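Local coordinates for cortical-lytic enzyme (Bacillus cereus, PDB 4S3J), which hydrolyses partially degraded cortex peptidoglycan as an N-acetylglucosaminidase during the germination of Bacillus spores, at residues P358-F363 against H369-D374; M320-Y325 against W383-R388; G287-P292 against P338-V343; I405-I410 against P415-L420. One frame throughout, in Å; residues are numbered along the deposited sequence.

Contact 1: P358-F363 against H369-D374; sequences PIRYDF and HFNYFD
R360 and H369 form an antiparallel hydrogen-bonded pair, their CA atoms 5.3 Å apart, on strands whose axes are splayed to 133° rather than strictly opposed. Both backbone bonds are made: R360 N to H369 O at 2.9 Å and H369 N to R360 O, also at 2.9 Å. The two side chains emerge on the same face of the sheet. H369 has CG between its backbone N and carbonyl carbon (chi1 62°), which turns the imidazole back over the partner strand, so that R360 CB lies over one ring face, 4.1 Å from the H369 centroid, in a CH-pi contact. The arginine then bends at chi2 and chi3, and H369 CE1 comes over one face of its guanidinium, 3.4 Å from R360 NH1, with the two planes 66° apart. This hairpin of 360-362 and 367-373 lies in the excursion between strand 318-330 and helix 387-400, consistent with the alpha+beta insertion of many family 18 enzymes. Beyond the imidazole, R360 NH2 donates to N371 OD1 at 3.2 Å, tilted from the carbonyl plane, while N371 ND2 is bound by E381 and Q379. A water in the plane of the imidazole, at its edge, links H369 NE2 (2.8 Å) and, weakly, Y361 O. On the other face I359 CG1 packs 4.0 Å from F370 CD1, beside A352 of helix 345-354.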
# COMPACT_ATOMS: atom_id res chain seq x y z
N PRO A 358 2.22 20.77 15.08
CA PRO A 358 1.01 20.10 14.62
C PRO A 358 1.21 19.44 13.26
O PRO A 358 2.15 19.80 12.51
CB PRO A 358 -0.01 21.24 14.50
CG PRO A 358 0.83 22.43 14.16
CD PRO A 358 2.13 22.23 14.90
N ILE A 359 0.36 18.46 12.98
CA ILE A 359 0.35 17.80 11.68
C ILE A 359 -0.63 18.55 10.78
O ILE A 359 -1.78 18.79 11.16
CB ILE A 359 -0.06 16.33 11.81
CG1 ILE A 359 1.00 15.55 12.61
CG2 ILE A 359 -0.25 15.70 10.43
CD1 ILE A 359 0.51 14.29 13.21
N ARG A 360 -0.16 18.96 9.61
CA ARG A 360 -0.97 19.63 8.62
C ARG A 360 -1.40 18.64 7.54
O ARG A 360 -0.84 17.55 7.44
CB ARG A 360 -0.19 20.77 7.99
CG ARG A 360 0.02 21.95 8.94
CD ARG A 360 1.43 22.40 8.94
NE ARG A 360 1.85 22.90 7.64
CZ ARG A 360 3.12 22.93 7.22
NH1 ARG A 360 3.40 23.40 6.01
NH2 ARG A 360 4.11 22.47 7.99
N TYR A 361 -2.39 19.02 6.74
CA TYR A 361 -2.91 18.13 5.69
C TYR A 361 -3.06 18.87 4.36
O TYR A 361 -3.69 19.90 4.28
CB TYR A 361 -4.25 17.54 6.11
CG TYR A 361 -4.65 16.35 5.27
CD1 TYR A 361 -4.15 15.09 5.55
CD2 TYR A 361 -5.51 16.50 4.18
CE1 TYR A 361 -4.51 14.00 4.78
CE2 TYR A 361 -5.87 15.41 3.40
CZ TYR A 361 -5.38 14.16 3.70
OH TYR A 361 -5.72 13.06 2.93
N ASP A 362 -2.42 18.32 3.34
CA ASP A 362 -2.48 18.87 1.98
C ASP A 362 -3.68 18.23 1.27
O ASP A 362 -3.65 17.04 0.97
CB ASP A 362 -1.15 18.59 1.26
CG ASP A 362 -1.11 19.15 -0.16
OD1 ASP A 362 -2.13 19.19 -0.86
OD2 ASP A 362 -0.02 19.56 -0.60
N PHE A 363 -4.73 19.01 1.03
CA PHE A 363 -5.96 18.47 0.44
C PHE A 363 -5.87 18.22 -1.07
O PHE A 363 -6.72 17.53 -1.63
CB PHE A 363 -7.13 19.41 0.75
CG PHE A 363 -7.56 19.36 2.19
CD1 PHE A 363 -6.95 20.16 3.14
CD2 PHE A 363 -8.55 18.48 2.60
CE1 PHE A 363 -7.32 20.09 4.46
CE2 PHE A 363 -8.92 18.40 3.92
CZ PHE A 363 -8.32 19.20 4.85
N HIS A 369 1.59 16.16 6.60
CA HIS A 369 2.96 16.66 6.59
C HIS A 369 3.19 17.66 7.70
O HIS A 369 2.26 18.21 8.26
CB HIS A 369 3.28 17.30 5.25
CG HIS A 369 2.43 18.49 4.93
ND1 HIS A 369 2.92 19.78 4.98
CD2 HIS A 369 1.13 18.58 4.57
CE1 HIS A 369 1.95 20.62 4.66
NE2 HIS A 369 0.86 19.92 4.39
N PHE A 370 4.46 17.91 8.01
CA PHE A 370 4.83 18.93 8.99
C PHE A 370 6.30 19.26 8.87
O PHE A 370 7.07 18.54 8.21
CB PHE A 370 4.50 18.51 10.43
CG PHE A 370 5.14 17.23 10.87
CD1 PHE A 370 4.50 16.01 10.65
CD2 PHE A 370 6.37 17.23 11.51
CE1 PHE A 370 5.08 14.83 11.03
CE2 PHE A 370 6.95 16.05 11.90
CZ PHE A 370 6.32 14.85 11.66
N ASN A 371 6.69 20.38 9.48
CA ASN A 371 8.09 20.81 9.56
C ASN A 371 8.46 21.05 11.02
O ASN A 371 7.61 21.48 11.83
CB ASN A 371 8.34 22.09 8.77
CG ASN A 371 8.13 21.92 7.27
OD1 ASN A 371 7.02 21.62 6.82
ND2 ASN A 371 9.18 22.19 6.50
N TYR A 372 9.72 20.80 11.36
CA TYR A 372 10.19 21.02 12.73
C TYR A 372 11.67 21.37 12.73
O TYR A 372 12.36 21.19 11.73
CB TYR A 372 9.94 19.78 13.58
CG TYR A 372 10.77 18.54 13.29
CD1 TYR A 372 11.99 18.33 13.92
CD2 TYR A 372 10.32 17.56 12.41
CE1 TYR A 372 12.76 17.18 13.68
CE2 TYR A 372 11.08 16.39 12.16
CZ TYR A 372 12.30 16.21 12.80
OH TYR A 372 13.07 15.07 12.57
N PHE A 373 12.16 21.90 13.86
CA PHE A 373 13.60 22.07 14.09
C PHE A 373 14.09 21.07 15.12
O PHE A 373 13.46 20.91 16.17
CB PHE A 373 13.94 23.49 14.58
CG PHE A 373 13.84 24.53 13.53
CD1 PHE A 373 14.85 24.69 12.61
CD2 PHE A 373 12.74 25.37 13.47
CE1 PHE A 373 14.76 25.64 11.61
CE2 PHE A 373 12.64 26.32 12.47
CZ PHE A 373 13.65 26.47 11.56
N ASP A 374 15.21 20.40 14.84
CA ASP A 374 15.77 19.50 15.83
C ASP A 374 16.66 20.28 16.81
O ASP A 374 16.79 21.51 16.73
CB ASP A 374 16.55 18.33 15.16
CG ASP A 374 17.77 18.76 14.36
OD1 ASP A 374 18.36 19.82 14.63
OD2 ASP A 374 18.16 17.99 13.44
O HOH W 1 -1.19 21.72 3.85

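Contact 2: M320-Y325 against W383-R388; sequences MGQNLY and WFEDAR
At the end of the 320-323 part of strand 318-330, in the family 18 TIM barrel, N323 and Q322 meet E385, which lies just before helix 387-400. N323 ND2 donates to E385 OE2 at 2.8 Å, reaching it from above the carboxylate plane, with amide and carboxylate turned 82° to each other. The amide spends its other N-H on its own segment: N323 ND2 is 2.9 Å from Y325 O, nearly in line with that carbonyl. A chi1 of 55° tucks the amide back toward the chain and places ND2 within reach of both Y325 O and E385 OE2, while N323 OD1 accepts from S297. Q322 approaches the glutamate from the opposite direction. Its NE2 is bonded to N323 O at 3.1 Å, on a lone pair, and lies 3.3 Å from E385 OE1; that oxygen is hydrogen-bonded to S389 OG. A water spans the backbones, donating to L324 O at 2.9 Å and accepting from E385 N at 3.1 Å. The buried carboxylate is thus bonded through OE2 to the N323 amide and through OE1 to the S389 hydroxyl, with the Q322 amide close by. D386 follows as the N-cap of the helix and is gripped side-on by R388, NH2 to OD2 at 2.8 Å. Around the contact, strand 404-408 flanks 320-323, K393 of helix 387-400 binds Q322 OE1, and L324 packs on helix 415-424.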
# COMPACT_ATOMS: atom_id res chain seq x y z
N MET A 320 -3.24 -1.59 -7.00
CA MET A 320 -2.63 -0.29 -6.74
C MET A 320 -1.55 -0.39 -5.66
O MET A 320 -1.84 -0.76 -4.52
CB MET A 320 -3.70 0.72 -6.30
CG MET A 320 -3.17 2.13 -6.01
SD MET A 320 -4.45 3.19 -5.28
CE MET A 320 -4.53 2.51 -3.62
N GLY A 321 -0.32 -0.05 -6.01
CA GLY A 321 0.75 0.00 -5.03
C GLY A 321 0.53 1.11 -4.03
O GLY A 321 0.10 2.21 -4.39
N GLN A 322 0.76 0.81 -2.75
CA GLN A 322 0.60 1.79 -1.69
C GLN A 322 1.75 1.70 -0.69
O GLN A 322 1.96 0.67 -0.07
CB GLN A 322 -0.72 1.57 -0.97
CG GLN A 322 -0.97 2.55 0.16
CD GLN A 322 -1.08 3.99 -0.33
OE1 GLN A 322 -1.81 4.28 -1.29
NE2 GLN A 322 -0.35 4.90 0.31
N ASN A 323 2.44 2.82 -0.50
CA ASN A 323 3.48 2.93 0.52
C ASN A 323 2.87 3.01 1.90
O ASN A 323 1.83 3.67 2.09
CB ASN A 323 4.33 4.18 0.26
CG ASN A 323 3.48 5.44 0.18
OD1 ASN A 323 2.68 5.60 -0.75
ND2 ASN A 323 3.61 6.31 1.18
N LEU A 324 3.51 2.37 2.87
CA LEU A 324 3.14 2.57 4.27
C LEU A 324 4.12 3.54 4.95
O LEU A 324 3.84 4.06 6.05
CB LEU A 324 3.10 1.23 5.01
CG LEU A 324 1.94 0.30 4.60
CD1 LEU A 324 2.11 -1.06 5.27
CD2 LEU A 324 0.63 0.92 4.99
N TYR A 325 5.24 3.82 4.28
CA TYR A 325 6.27 4.70 4.82
C TYR A 325 6.08 6.15 4.41
O TYR A 325 5.46 6.45 3.38
CB TYR A 325 7.66 4.23 4.34
CG TYR A 325 7.74 4.13 2.83
CD1 TYR A 325 7.36 2.96 2.16
CD2 TYR A 325 8.17 5.22 2.05
CE1 TYR A 325 7.40 2.88 0.78
CE2 TYR A 325 8.22 5.13 0.66
CZ TYR A 325 7.83 3.96 0.04
OH TYR A 325 7.85 3.89 -1.32
N TRP A 383 6.75 14.08 5.18
CA TRP A 383 5.51 13.69 4.48
C TRP A 383 5.27 12.22 4.80
O TRP A 383 6.22 11.45 4.82
CB TRP A 383 5.63 13.92 2.96
CG TRP A 383 5.62 15.36 2.60
CD1 TRP A 383 6.69 16.21 2.60
CD2 TRP A 383 4.49 16.14 2.21
NE1 TRP A 383 6.28 17.48 2.23
CE2 TRP A 383 4.94 17.46 1.97
CE3 TRP A 383 3.13 15.84 2.02
CZ2 TRP A 383 4.07 18.49 1.60
CZ3 TRP A 383 2.28 16.86 1.62
CH2 TRP A 383 2.75 18.16 1.41
N PHE A 384 4.03 11.84 5.10
CA PHE A 384 3.78 10.47 5.51
C PHE A 384 2.36 10.03 5.16
O PHE A 384 1.72 10.66 4.32
CB PHE A 384 4.14 10.30 7.01
CG PHE A 384 3.23 10.99 7.98
CD1 PHE A 384 3.28 12.38 8.16
CD2 PHE A 384 2.38 10.24 8.77
CE1 PHE A 384 2.41 13.00 9.08
CE2 PHE A 384 1.51 10.86 9.68
CZ PHE A 384 1.55 12.23 9.86
N GLU A 385 1.92 8.91 5.73
CA GLU A 385 0.60 8.36 5.45
C GLU A 385 -0.20 8.29 6.74
O GLU A 385 0.36 7.91 7.78
CB GLU A 385 0.71 6.97 4.85
CG GLU A 385 1.48 6.87 3.53
CD GLU A 385 0.72 7.48 2.37
OE1 GLU A 385 -0.54 7.46 2.38
OE2 GLU A 385 1.38 8.02 1.46
N ASP A 386 -1.49 8.63 6.70
CA ASP A 386 -2.34 8.44 7.87
C ASP A 386 -3.75 8.03 7.46
O ASP A 386 -4.02 7.77 6.28
CB ASP A 386 -2.39 9.70 8.79
CG ASP A 386 -3.17 10.88 8.20
OD1 ASP A 386 -3.86 10.76 7.17
OD2 ASP A 386 -3.11 11.97 8.84
N ALA A 387 -4.66 7.94 8.44
CA ALA A 387 -5.99 7.39 8.17
C ALA A 387 -6.75 8.19 7.10
O ALA A 387 -7.53 7.61 6.31
CB ALA A 387 -6.80 7.32 9.46
N ARG A 388 -6.56 9.50 7.08
CA ARG A 388 -7.25 10.35 6.12
C ARG A 388 -6.85 10.01 4.69
O ARG A 388 -7.73 9.84 3.82
CB ARG A 388 -6.97 11.83 6.39
CG ARG A 388 -7.57 12.31 7.72
CD ARG A 388 -7.08 13.69 8.11
NE ARG A 388 -5.65 13.72 8.42
CZ ARG A 388 -5.02 14.76 8.96
NH1 ARG A 388 -5.69 15.86 9.25
NH2 ARG A 388 -3.71 14.69 9.21
O HOH W 2 3.80 6.78 7.06

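Contact 3: G287-P292 against P338-V343; sequences GWQGGP and PPAKAV
The carboxamide of Q289 carries this contact: A340 O lies within 3° of the amide plane and is bound by Q289 NE2 at 2.9 Å, the donor sitting nearly in line with the carbonyl. Beside it, the indole of W288 takes no part across the contact but folds over its own turn, with G290 N 3.2 Å above one face of the W288 ring and G291 N over the same ring, both toward the rim. That turn, type I from W288 to G291, is closed by G291 N to W288 O, and it presents Q289 to the 338-343 segment. Q289 and A340 are linked twice. A340 N donates to Q289 O at 3.0 Å along an almost straight path, 175° at the hydrogen, in the carbonyl plane and on a lone pair. The glutamine chain runs extended, CG opposite the backbone N (chi1 -166°), which carries its amide to the carbonyl of the same A340. On its way it lies side by side with the P339 ring, Q289 CG being 3.5 Å from P339 CB. A340 CB, for its part, sits 3.7 Å from Q289 O. The contact ties the loop that follows strand 278-281 to the chain entering strand 341-343, which pairs with strand 318-330; F327 of that strand touches both Q289 and A340. With one backbone bond and one side-chain bond closing a ring between Q289 and A340, the amide completes the kind of two-way pairing that a neighbouring strand would supply, although segment 287-292 is itself irregular.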
# COMPACT_ATOMS: atom_id res chain seq x y z
N GLY A 287 7.53 11.71 -4.22
CA GLY A 287 8.50 12.05 -3.18
C GLY A 287 9.25 10.79 -2.81
O GLY A 287 8.64 9.76 -2.50
N TRP A 288 10.58 10.84 -2.86
CA TRP A 288 11.40 9.66 -2.61
C TRP A 288 12.70 10.02 -1.87
O TRP A 288 13.04 11.20 -1.72
CB TRP A 288 11.68 8.93 -3.94
CG TRP A 288 12.64 9.63 -4.85
CD1 TRP A 288 12.42 10.77 -5.57
CD2 TRP A 288 13.99 9.23 -5.14
NE1 TRP A 288 13.55 11.11 -6.29
CE2 TRP A 288 14.52 10.18 -6.04
CE3 TRP A 288 14.79 8.17 -4.72
CZ2 TRP A 288 15.83 10.10 -6.52
CZ3 TRP A 288 16.10 8.09 -5.21
CH2 TRP A 288 16.59 9.05 -6.10
N GLN A 289 13.39 8.98 -1.40
CA GLN A 289 14.50 9.10 -0.45
C GLN A 289 15.61 10.01 -0.95
O GLN A 289 16.25 10.70 -0.17
CB GLN A 289 15.03 7.69 -0.15
CG GLN A 289 15.94 7.59 1.05
CD GLN A 289 16.02 6.17 1.59
OE1 GLN A 289 16.01 5.21 0.82
NE2 GLN A 289 16.07 6.03 2.92
N GLY A 290 15.82 10.02 -2.27
CA GLY A 290 16.90 10.78 -2.88
C GLY A 290 16.50 12.09 -3.52
O GLY A 290 17.32 12.76 -4.15
N GLY A 291 15.23 12.48 -3.36
CA GLY A 291 14.72 13.71 -3.93
C GLY A 291 14.30 14.73 -2.86
O GLY A 291 14.53 14.52 -1.68
N PRO A 292 13.73 15.85 -3.31
CA PRO A 292 13.28 16.87 -2.35
C PRO A 292 11.96 16.48 -1.67
O PRO A 292 11.24 15.62 -2.17
CB PRO A 292 13.10 18.11 -3.22
CG PRO A 292 12.77 17.56 -4.57
CD PRO A 292 13.56 16.29 -4.70
N PRO A 338 22.37 13.63 2.69
CA PRO A 338 22.05 12.25 3.03
C PRO A 338 20.65 11.87 2.58
O PRO A 338 19.81 12.76 2.38
CB PRO A 338 22.16 12.24 4.55
CG PRO A 338 21.78 13.61 4.95
CD PRO A 338 22.36 14.50 3.88
N PRO A 339 20.40 10.58 2.40
CA PRO A 339 19.04 10.18 2.02
C PRO A 339 18.05 10.52 3.13
O PRO A 339 18.43 10.54 4.31
CB PRO A 339 19.16 8.67 1.82
CG PRO A 339 20.37 8.26 2.63
CD PRO A 339 21.31 9.43 2.54
N ALA A 340 16.81 10.76 2.75
CA ALA A 340 15.76 10.99 3.73
C ALA A 340 15.60 9.73 4.56
O ALA A 340 15.87 8.64 4.08
CB ALA A 340 14.46 11.35 3.02
N LYS A 341 15.13 9.89 5.79
CA LYS A 341 14.92 8.75 6.70
C LYS A 341 13.50 8.25 6.56
O LYS A 341 12.55 9.04 6.65
CB LYS A 341 15.19 9.18 8.14
CG LYS A 341 15.07 8.08 9.18
CD LYS A 341 15.52 8.60 10.54
CE LYS A 341 14.94 7.78 11.69
NZ LYS A 341 15.65 8.03 12.98
N ALA A 342 13.33 6.95 6.31
CA ALA A 342 11.98 6.40 6.20
C ALA A 342 11.37 6.31 7.57
O ALA A 342 12.05 5.91 8.53
CB ALA A 342 12.02 5.02 5.55
N VAL A 343 10.09 6.66 7.65
CA VAL A 343 9.36 6.58 8.90
C VAL A 343 8.02 5.88 8.73
O VAL A 343 7.30 6.06 7.73
CB VAL A 343 9.10 8.00 9.49
CG1 VAL A 343 10.41 8.62 9.97
CG2 VAL A 343 8.42 8.90 8.47

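Contact 4: I405-I410 against P415-L420; sequences ISYWKI and PQNWRL
The polar link is made by Y407 and N417, whose side chains reach toward each other between strand 404-408 and helix 415-424. Y407 OH donates to N417 OD1 at 2.8 Å, a weak bond by its geometry, with the amide plane turned 79° from the phenol ring. N417 has CG opposite its backbone N (chi1 170°), which sends the amide off the helix toward the strand. The aromatic contact is between Y407 and W418. These side chains slide past one another in opposite directions, ring planes 54° apart, with 4.7 Å between the Y407 centroid and that of the tryptophan's six-membered ring. W418 CZ2 lies over one face of the phenol, and the closest carbons are Y407 CD2 and W418 CH2 at 3.5 Å. Within the helix segment, N417 ND2 sits over the centre of the W418 ring, 3.3 Å above its plane, so the amide rests on the indole while its oxygen meets the phenol hydroxyl. Apolar neighbours add to the packing: L324 and F394 touch Y407, and I129 touches W418. The contact thereby packs the last helix of the barrel against strand 404-408, whose next peptide, W408 to K409, is cis, as is common at this point in family 18 barrels. The buried Y407 hydroxyl has an amide oxygen as a weakly bonded partner beside largely aromatic packing, so most of the contact is van der Waals in character.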
# COMPACT_ATOMS: atom_id res chain seq x y z
N ILE A 405 -5.12 -3.72 -3.70
CA ILE A 405 -4.10 -2.83 -3.18
C ILE A 405 -2.90 -3.67 -2.73
O ILE A 405 -3.07 -4.77 -2.19
CB ILE A 405 -4.68 -1.96 -2.01
CG1 ILE A 405 -3.65 -0.96 -1.49
CG2 ILE A 405 -5.17 -2.83 -0.89
CD1 ILE A 405 -4.28 0.08 -0.58
N SER A 406 -1.69 -3.17 -2.96
CA SER A 406 -0.47 -3.86 -2.62
C SER A 406 0.41 -2.96 -1.76
O SER A 406 0.86 -1.91 -2.20
CB SER A 406 0.27 -4.28 -3.90
OG SER A 406 1.49 -4.93 -3.62
N TYR A 407 0.68 -3.40 -0.54
CA TYR A 407 1.38 -2.58 0.45
C TYR A 407 2.88 -2.84 0.52
O TYR A 407 3.31 -3.98 0.70
CB TYR A 407 0.79 -2.83 1.81
CG TYR A 407 -0.60 -2.29 2.04
CD1 TYR A 407 -0.81 -0.92 2.28
CD2 TYR A 407 -1.70 -3.13 2.06
CE1 TYR A 407 -2.09 -0.43 2.52
CE2 TYR A 407 -3.00 -2.63 2.31
CZ TYR A 407 -3.18 -1.29 2.54
OH TYR A 407 -4.44 -0.76 2.82
N TRP A 408 3.68 -1.77 0.44
CA TRP A 408 5.12 -1.81 0.71
C TRP A 408 5.37 -0.96 1.96
O TRP A 408 5.25 0.27 1.89
CB TRP A 408 5.94 -1.25 -0.46
CG TRP A 408 7.42 -1.48 -0.25
CD1 TRP A 408 8.28 -0.72 0.47
CD2 TRP A 408 8.18 -2.58 -0.75
NE1 TRP A 408 9.55 -1.26 0.44
CE2 TRP A 408 9.50 -2.41 -0.30
CE3 TRP A 408 7.88 -3.69 -1.54
CZ2 TRP A 408 10.53 -3.30 -0.61
CZ3 TRP A 408 8.90 -4.58 -1.84
CH2 TRP A 408 10.20 -4.38 -1.37
N LYS A 409 5.71 -1.55 3.11
CA LYS A 409 5.96 -2.97 3.34
C LYS A 409 5.68 -3.25 4.81
O LYS A 409 5.53 -2.32 5.61
CB LYS A 409 7.42 -3.36 3.01
CG LYS A 409 8.47 -2.56 3.80
CD LYS A 409 9.89 -3.12 3.58
CE LYS A 409 10.93 -2.24 4.23
NZ LYS A 409 12.31 -2.83 4.17
N ILE A 410 5.63 -4.53 5.17
CA ILE A 410 5.47 -4.96 6.56
C ILE A 410 6.64 -4.44 7.39
O ILE A 410 7.78 -4.42 6.94
CB ILE A 410 5.36 -6.51 6.61
CG1 ILE A 410 4.07 -6.96 5.93
CG2 ILE A 410 5.44 -7.04 8.06
CD1 ILE A 410 4.01 -8.45 5.64
N PRO A 415 -1.64 1.11 12.54
CA PRO A 415 -2.77 0.22 12.86
C PRO A 415 -4.06 0.63 12.17
O PRO A 415 -4.88 -0.21 11.82
CB PRO A 415 -2.93 0.35 14.38
CG PRO A 415 -1.85 1.23 14.86
CD PRO A 415 -1.10 1.83 13.71
N GLN A 416 -4.24 1.93 11.97
CA GLN A 416 -5.48 2.42 11.39
C GLN A 416 -5.65 1.93 9.95
O GLN A 416 -6.76 1.76 9.48
CB GLN A 416 -5.54 3.94 11.42
CG GLN A 416 -5.45 4.51 12.81
CD GLN A 416 -4.06 4.87 13.24
OE1 GLN A 416 -3.06 4.42 12.66
NE2 GLN A 416 -3.97 5.67 14.29
N ASN A 417 -4.54 1.74 9.23
CA ASN A 417 -4.66 1.26 7.86
C ASN A 417 -5.37 -0.09 7.80
O ASN A 417 -6.27 -0.30 6.96
CB ASN A 417 -3.27 1.16 7.22
CG ASN A 417 -3.31 0.45 5.90
OD1 ASN A 417 -3.86 0.98 4.92
ND2 ASN A 417 -2.78 -0.77 5.85
N TRP A 418 -4.98 -1.00 8.67
CA TRP A 418 -5.49 -2.36 8.62
C TRP A 418 -6.94 -2.42 9.10
O TRP A 418 -7.77 -3.09 8.49
CB TRP A 418 -4.56 -3.28 9.41
CG TRP A 418 -3.17 -3.20 8.85
CD1 TRP A 418 -2.09 -2.59 9.42
CD2 TRP A 418 -2.73 -3.69 7.58
NE1 TRP A 418 -0.99 -2.69 8.58
CE2 TRP A 418 -1.36 -3.36 7.44
CE3 TRP A 418 -3.35 -4.39 6.55
CZ2 TRP A 418 -0.62 -3.71 6.32
CZ3 TRP A 418 -2.61 -4.73 5.44
CH2 TRP A 418 -1.27 -4.39 5.34
N ARG A 419 -7.26 -1.66 10.14
CA ARG A 419 -8.64 -1.59 10.60
C ARG A 419 -9.54 -0.96 9.53
O ARG A 419 -10.64 -1.44 9.29
CB ARG A 419 -8.75 -0.82 11.91
CG ARG A 419 -10.20 -0.65 12.37
CD ARG A 419 -10.84 -2.00 12.70
NE ARG A 419 -12.23 -1.86 13.13
CZ ARG A 419 -12.62 -1.63 14.38
NH1 ARG A 419 -11.71 -1.48 15.35
NH2 ARG A 419 -13.91 -1.53 14.67
N LEU A 420 -9.09 0.11 8.89
CA LEU A 420 -9.90 0.75 7.87
C LEU A 420 -10.08 -0.15 6.65
O LEU A 420 -11.10 -0.11 5.99
CB LEU A 420 -9.31 2.10 7.47
CG LEU A 420 -9.48 3.20 8.51
CD1 LEU A 420 -8.63 4.39 8.11
CD2 LEU A 420 -10.93 3.58 8.69

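Following the chain, contact 3 opens first, in the loop after strand 278-281. Contact 2 opens next, on strand 318-330, before contact 3 closes at 338-343, so the two loops cross. Contact 1, a local hairpin, lies nested inside the long excursion that contact 2 closes at 383-388; H369 packs on W383 and F370 on F384 where they touch. Contact 4 follows in series at 405-420. Its strand neighbours 318-330, and Q322 N to S406 O at 2.8 Å probably joins it to contact 2. Contact 3 ties the excursion to the loop after strand 278-281, whereas contacts 2 and 4, their centres about 8 Å apart, bind barrel strands to the start of helix 387-400 and to helix 415-424.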